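Local atomic coordinates of DUF3836 domain-containing protein (Bacteroides vulgatus, PDB entry 4R8O), a protein that is of unknown function but folds as a single-layer antiparallel beta sheet evolved from beta-hairpin repeats. Residues A[30-42]-A[51-63]. Residues are numbered along the deposited sequence; the frame is centred on the assembly and turned at random.
Sequences TMLTNYMKHNYKY and DEAQKWNSNKNRW
Lys37 and Gln54 form a hydrogen-bonded pair at the middle of an antiparallel beta hairpin, strands 31-42 and 48-57, central in a single-layer sheet of consecutive hairpins. Gln54 N reaches Lys37 O at 2.8 Å, and Lys37 N returns the bond to Gln54 O. Asn39 and Glu52 repeat this two-way pairing. Towards the turn after Asn57, Trp56 N still bonds to Tyr35 O, but from above the carbonyl plane; here Tyr35 and Met36 form a classic beta bulge opposite Ile24 of strand 18-28.

Two tryptophans pack on the face carrying Lys37. Trp63, from the next strand, 62-73, reaches over strand 48-57 to strand 31-42: Lys37 CB sits 3.6 Å from the centroid of its six-membered ring, and the extended lysine chain (chi1 -168°) carries CD over the same face. Trp56 turns its CE3 edge onto the opposite face of Trp63, while Asn34 CB lies over the five-membered ring of Trp56 with its amide nearly perpendicular to the indole. Farther along, Asn39 ND2 bonds to Gln54 OE1 from above the amide plane of Gln54, whose NE2 goes on to Asn65.

On the other face, Met36 CE packs against Ala53 CB. Asp51 lies alongside Tyr40, and its OD1, through the syn lone pair, accepts a bent hydrogen bond (138° at the hydrogen) from His38 ND1; the modelled 2.5 Å is doubtfully short, and OD1 sits 26° out of the imidazole plane.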
loop_
_atom_site.group_PDB
_atom_site.type_symbol
_atom_site.label_atom_id
_atom_site.label_comp_id
_atom_site.label_asym_id
_atom_site.label_seq_id
_atom_site.Cartn_x
_atom_site.Cartn_y
_atom_site.Cartn_z
ATOM N N THR A 30 -14.212 -7.792 20.532
ATOM C CA THR A 30 -15.131 -7.306 19.475
ATOM C C THR A 30 -14.765 -5.918 18.903
ATOM O O THR A 30 -15.263 -5.527 17.836
ATOM C CB THR A 30 -16.595 -7.313 19.987
ATOM O OG1 THR A 30 -17.513 -7.107 18.902
ATOM C CG2 THR A 30 -16.838 -6.239 21.068
HETATM N N MSE A 31 -13.902 -5.195 19.608
HETATM C CA MSE A 31 -13.496 -3.893 19.181
HETATM C C MSE A 31 -12.297 -4.020 18.261
HETATM O O MSE A 31 -11.258 -4.613 18.617
HETATM C CB MSE A 31 -13.179 -3.038 20.393
HETATM C CG MSE A 31 -13.213 -1.575 19.989
HETATM SE SE MSE A 31 -12.060 -0.545 21.217
HETATM C CE MSE A 31 -11.984 1.108 20.142
ATOM N N LEU A 32 -12.451 -3.426 17.076
ATOM C CA LEU A 32 -11.407 -3.348 16.054
ATOM C C LEU A 32 -10.559 -2.127 16.265
ATOM O O LEU A 32 -11.057 -1.055 16.597
ATOM C CB LEU A 32 -12.011 -3.191 14.658
ATOM C CG LEU A 32 -12.804 -4.326 14.047
ATOM C CD1 LEU A 32 -13.496 -3.868 12.772
ATOM C CD2 LEU A 32 -11.892 -5.504 13.755
ATOM N N THR A 33 -9.283 -2.264 15.979
ATOM C CA THR A 33 -8.392 -1.136 16.087
ATOM C C THR A 33 -7.556 -1.092 14.827
ATOM O O THR A 33 -6.994 -2.095 14.381
ATOM C CB THR A 33 -7.595 -1.167 17.396
ATOM O OG1 THR A 33 -6.597 -0.150 17.364
ATOM C CG2 THR A 33 -6.956 -2.530 17.647
ATOM N N ASN A 34 -7.523 0.086 14.228
ATOM C CA ASN A 34 -6.826 0.293 12.971
ATOM C C ASN A 34 -5.367 -0.086 13.042
ATOM O O ASN A 34 -4.706 0.242 14.027
ATOM C CB ASN A 34 -6.905 1.768 12.560
ATOM C CG ASN A 34 -8.247 2.148 11.994
ATOM O OD1 ASN A 34 -9.048 1.285 11.645
ATOM N ND2 ASN A 34 -8.506 3.458 11.879
ATOM N N TYR A 35 -4.854 -0.711 11.980
ATOM C CA TYR A 35 -3.450 -1.111 11.939
ATOM C C TYR A 35 -2.662 -0.702 10.703
ATOM O O TYR A 35 -1.600 -0.071 10.814
ATOM C CB TYR A 35 -3.386 -2.603 12.089
ATOM C CG TYR A 35 -2.001 -3.123 12.157
ATOM C CD1 TYR A 35 -1.061 -2.571 13.042
ATOM C CD2 TYR A 35 -1.611 -4.177 11.353
ATOM C CE1 TYR A 35 0.223 -3.061 13.111
ATOM C CE2 TYR A 35 -0.331 -4.691 11.434
ATOM C CZ TYR A 35 0.579 -4.133 12.313
ATOM O OH TYR A 35 1.851 -4.626 12.384
HETATM N N MSE A 36 -3.181 -1.075 9.543
HETATM C CA MSE A 36 -2.569 -0.718 8.278
HETATM C C MSE A 36 -3.622 -0.493 7.217
HETATM O O MSE A 36 -4.683 -1.078 7.274
HETATM C CB MSE A 36 -1.598 -1.875 8.042
HETATM C CG MSE A 36 -1.033 -1.890 6.645
HETATM SE SE MSE A 36 0.780 -2.630 6.485
HETATM C CE MSE A 36 0.521 -2.230 4.633
ATOM N N LYS A 37 -3.327 0.331 6.217
ATOM C CA LYS A 37 -4.280 0.626 5.119
ATOM C C LYS A 37 -3.519 0.619 3.830
ATOM O O LYS A 37 -2.479 1.275 3.716
ATOM C CB LYS A 37 -4.903 1.995 5.330
ATOM C CG LYS A 37 -6.099 2.312 4.440
ATOM C CD LYS A 37 -6.584 3.712 4.735
ATOM C CE LYS A 37 -7.703 4.131 3.804
ATOM N NZ LYS A 37 -7.734 5.607 3.646
ATOM N N HIS A 38 -4.004 -0.146 2.864
ATOM C CA HIS A 38 -3.362 -0.217 1.561
ATOM C C HIS A 38 -4.226 0.556 0.587
ATOM O O HIS A 38 -5.397 0.251 0.451
ATOM C CB HIS A 38 -3.311 -1.634 1.067
ATOM C CG HIS A 38 -2.209 -2.463 1.629
ATOM N ND1 HIS A 38 -0.912 -2.346 1.191
ATOM C CD2 HIS A 38 -2.227 -3.506 2.496
ATOM C CE1 HIS A 38 -0.169 -3.265 1.786
ATOM N NE2 HIS A 38 -0.944 -3.988 2.582
ATOM N N ASN A 39 -3.664 1.523 -0.106
ATOM C CA ASN A 39 -4.415 2.275 -1.131
ATOM C C ASN A 39 -3.805 1.895 -2.466
ATOM O O ASN A 39 -2.616 2.049 -2.648
ATOM C CB ASN A 39 -4.269 3.743 -0.840
ATOM C CG ASN A 39 -4.773 4.102 0.567
ATOM O OD1 ASN A 39 -5.911 3.757 0.933
ATOM N ND2 ASN A 39 -3.937 4.768 1.366
ATOM N N TYR A 40 -4.628 1.358 -3.368
ATOM C CA TYR A 40 -4.207 0.833 -4.661
ATOM C C TYR A 40 -4.646 1.718 -5.838
ATOM O O TYR A 40 -5.725 2.274 -5.782
ATOM C CB TYR A 40 -4.879 -0.517 -4.872
ATOM C CG TYR A 40 -4.614 -1.491 -3.792
ATOM C CD1 TYR A 40 -3.374 -2.081 -3.674
ATOM C CD2 TYR A 40 -5.611 -1.856 -2.897
ATOM C CE1 TYR A 40 -3.117 -3.009 -2.673
ATOM C CE2 TYR A 40 -5.380 -2.775 -1.889
ATOM C CZ TYR A 40 -4.128 -3.351 -1.777
ATOM O OH TYR A 40 -3.872 -4.248 -0.770
ATOM N N LYS A 41 -3.830 1.798 -6.897
ATOM C CA LYS A 41 -4.152 2.539 -8.136
ATOM C C LYS A 41 -3.958 1.585 -9.273
ATOM O O LYS A 41 -3.145 0.679 -9.180
ATOM C CB LYS A 41 -3.221 3.739 -8.343
ATOM C CG LYS A 41 -3.069 4.593 -7.097
ATOM C CD LYS A 41 -2.668 6.045 -7.321
ATOM C CE LYS A 41 -3.151 6.918 -6.139
ATOM N NZ LYS A 41 -4.614 6.835 -5.766
ATOM N N TYR A 42 -4.678 1.788 -10.363
ATOM C CA TYR A 42 -4.615 0.872 -11.525
ATOM C C TYR A 42 -4.401 1.691 -12.777
ATOM O O TYR A 42 -4.636 2.886 -12.755
ATOM C CB TYR A 42 -5.906 0.033 -11.591
ATOM C CG TYR A 42 -6.083 -0.903 -10.385
ATOM C CD1 TYR A 42 -6.498 -0.414 -9.144
ATOM C CD2 TYR A 42 -5.809 -2.266 -10.476
ATOM C CE1 TYR A 42 -6.627 -1.249 -8.022
ATOM C CE2 TYR A 42 -5.931 -3.112 -9.356
ATOM C CZ TYR A 42 -6.339 -2.596 -8.134
ATOM O OH TYR A 42 -6.473 -3.412 -7.030
ATOM N N ASP A 51 0.646 0.565 -4.592
ATOM C CA ASP A 51 0.154 -0.100 -3.409
ATOM C C ASP A 51 0.762 0.665 -2.272
ATOM O O ASP A 51 1.795 0.278 -1.763
ATOM C CB ASP A 51 0.599 -1.592 -3.398
ATOM C CG ASP A 51 0.316 -2.307 -2.068
ATOM O OD1 ASP A 51 -0.106 -1.641 -1.102
ATOM O OD2 ASP A 51 0.504 -3.554 -1.996
ATOM N N GLU A 52 0.122 1.748 -1.901
ATOM C CA GLU A 52 0.592 2.589 -0.811
ATOM C C GLU A 52 0.198 1.958 0.514
ATOM O O GLU A 52 -0.972 1.692 0.754
ATOM C CB GLU A 52 -0.037 3.971 -0.932
ATOM C CG GLU A 52 0.577 4.992 -0.016
ATOM C CD GLU A 52 -0.163 6.308 -0.028
ATOM O OE1 GLU A 52 -0.987 6.560 -0.939
ATOM O OE2 GLU A 52 0.089 7.113 0.871
ATOM N N ALA A 53 1.167 1.778 1.388
ATOM C CA ALA A 53 1.007 1.059 2.674
ATOM C C ALA A 53 1.117 2.049 3.798
ATOM O O ALA A 53 2.216 2.529 4.071
ATOM C CB ALA A 53 2.116 0.050 2.799
ATOM N N GLN A 54 -0.006 2.398 4.419
ATOM C CA GLN A 54 -0.013 3.365 5.511
ATOM C C GLN A 54 -0.177 2.649 6.823
ATOM O O GLN A 54 -0.825 1.615 6.879
ATOM C CB GLN A 54 -1.134 4.360 5.311
ATOM C CG GLN A 54 -0.866 5.300 4.178
ATOM C CD GLN A 54 -1.959 6.345 4.037
ATOM O OE1 GLN A 54 -3.124 6.006 3.953
ATOM N NE2 GLN A 54 -1.578 7.624 3.989
ATOM N N LYS A 55 0.384 3.229 7.870
ATOM C CA LYS A 55 0.301 2.684 9.211
ATOM C C LYS A 55 -0.541 3.591 10.104
ATOM O O LYS A 55 -0.538 4.815 9.960
ATOM C CB LYS A 55 1.713 2.506 9.784
ATOM C CG LYS A 55 2.653 3.724 9.684
ATOM C CD LYS A 55 3.757 3.761 10.752
ATOM C CE LYS A 55 3.173 3.792 12.168
ATOM N NZ LYS A 55 4.082 4.391 13.180
ATOM N N TRP A 56 -1.251 2.990 11.044
ATOM C CA TRP A 56 -2.077 3.770 11.957
ATOM C C TRP A 56 -1.216 4.218 13.128
ATOM O O TRP A 56 -0.602 3.377 13.801
ATOM C CB TRP A 56 -3.261 2.950 12.441
ATOM C CG TRP A 56 -4.178 3.716 13.324
ATOM C CD1 TRP A 56 -4.368 3.520 14.655
ATOM C CD2 TRP A 56 -5.002 4.814 12.952
ATOM N NE1 TRP A 56 -5.277 4.420 15.144
ATOM C CE2 TRP A 56 -5.695 5.222 14.115
ATOM C CE3 TRP A 56 -5.239 5.485 11.741
ATOM C CZ2 TRP A 56 -6.602 6.271 14.115
ATOM C CZ3 TRP A 56 -6.154 6.528 11.729
ATOM C CH2 TRP A 56 -6.823 6.917 12.924
ATOM N N ASN A 57 -1.176 5.526 13.375
ATOM C CA ASN A 57 -0.515 6.045 14.560
ATOM C C ASN A 57 -1.583 6.470 15.546
ATOM O O ASN A 57 -2.090 7.599 15.484
ATOM C CB ASN A 57 0.410 7.190 14.223
ATOM C CG ASN A 57 1.241 7.639 15.415
ATOM O OD1 ASN A 57 1.382 6.911 16.408
ATOM N ND2 ASN A 57 1.808 8.838 15.326
ATOM N N SER A 58 -1.922 5.533 16.436
ATOM C CA SER A 58 -2.995 5.726 17.414
ATOM C C SER A 58 -2.830 6.976 18.259
ATOM O O SER A 58 -3.790 7.726 18.439
ATOM C CB SER A 58 -3.084 4.522 18.334
ATOM O OG SER A 58 -1.848 4.345 18.989
ATOM N N ASN A 59 -1.598 7.235 18.687
ATOM C CA ASN A 59 -1.298 8.357 19.585
ATOM C C ASN A 59 -1.388 9.715 18.903
ATOM O O ASN A 59 -1.548 10.737 19.580
ATOM C CB ASN A 59 0.099 8.235 20.228
ATOM C CG ASN A 59 0.326 6.909 20.928
ATOM O OD1 ASN A 59 0.205 6.799 22.155
ATOM N ND2 ASN A 59 0.667 5.891 20.151
ATOM N N LYS A 60 -1.197 9.737 17.593
ATOM C CA LYS A 60 -1.467 10.919 16.793
ATOM C C LYS A 60 -2.787 10.705 16.056
ATOM O O LYS A 60 -3.245 11.571 15.308
ATOM C CB LYS A 60 -0.306 11.185 15.836
ATOM C CG LYS A 60 -0.404 12.531 15.135
ATOM C CD LYS A 60 0.892 12.986 14.478
ATOM C CE LYS A 60 0.719 14.371 13.849
ATOM N NZ LYS A 60 2.021 15.049 13.604
ATOM N N ASN A 61 -3.397 9.541 16.270
ATOM C CA ASN A 61 -4.695 9.205 15.734
ATOM C C ASN A 61 -4.884 9.555 14.244
ATOM O O ASN A 61 -5.774 10.298 13.860
ATOM C CB ASN A 61 -5.774 9.839 16.613
ATOM C CG ASN A 61 -7.114 9.136 16.480
ATOM O OD1 ASN A 61 -7.485 8.309 17.329
ATOM N ND2 ASN A 61 -7.825 9.421 15.402
ATOM N N ARG A 62 -4.017 9.006 13.412
ATOM C CA ARG A 62 -4.043 9.299 11.986
ATOM C C ARG A 62 -3.297 8.241 11.220
ATOM O O ARG A 62 -2.487 7.510 11.791
ATOM C CB ARG A 62 -3.423 10.682 11.695
ATOM C CG ARG A 62 -1.957 10.851 12.099
ATOM C CD ARG A 62 -1.446 12.234 11.741
ATOM N NE ARG A 62 -1.292 12.345 10.292
ATOM C CZ ARG A 62 -0.175 12.099 9.584
ATOM N NH1 ARG A 62 0.989 11.774 10.162
ATOM N NH2 ARG A 62 -0.213 12.226 8.255
ATOM N N TRP A 63 -3.550 8.215 9.914
ATOM C CA TRP A 63 -2.859 7.331 8.965
ATOM C C TRP A 63 -1.548 7.970 8.504
ATOM O O TRP A 63 -1.588 9.028 7.864
ATOM C CB TRP A 63 -3.743 7.059 7.730
ATOM C CG TRP A 63 -4.886 6.113 7.969
ATOM C CD1 TRP A 63 -6.206 6.387 7.823
ATOM C CD2 TRP A 63 -4.801 4.731 8.342
ATOM N NE1 TRP A 63 -6.955 5.288 8.101
ATOM C CE2 TRP A 63 -6.129 4.248 8.430
ATOM C CE3 TRP A 63 -3.736 3.856 8.621
ATOM C CZ2 TRP A 63 -6.435 2.909 8.781
ATOM C CZ3 TRP A 63 -4.031 2.508 8.964
ATOM C CH2 TRP A 63 -5.366 2.055 9.042
#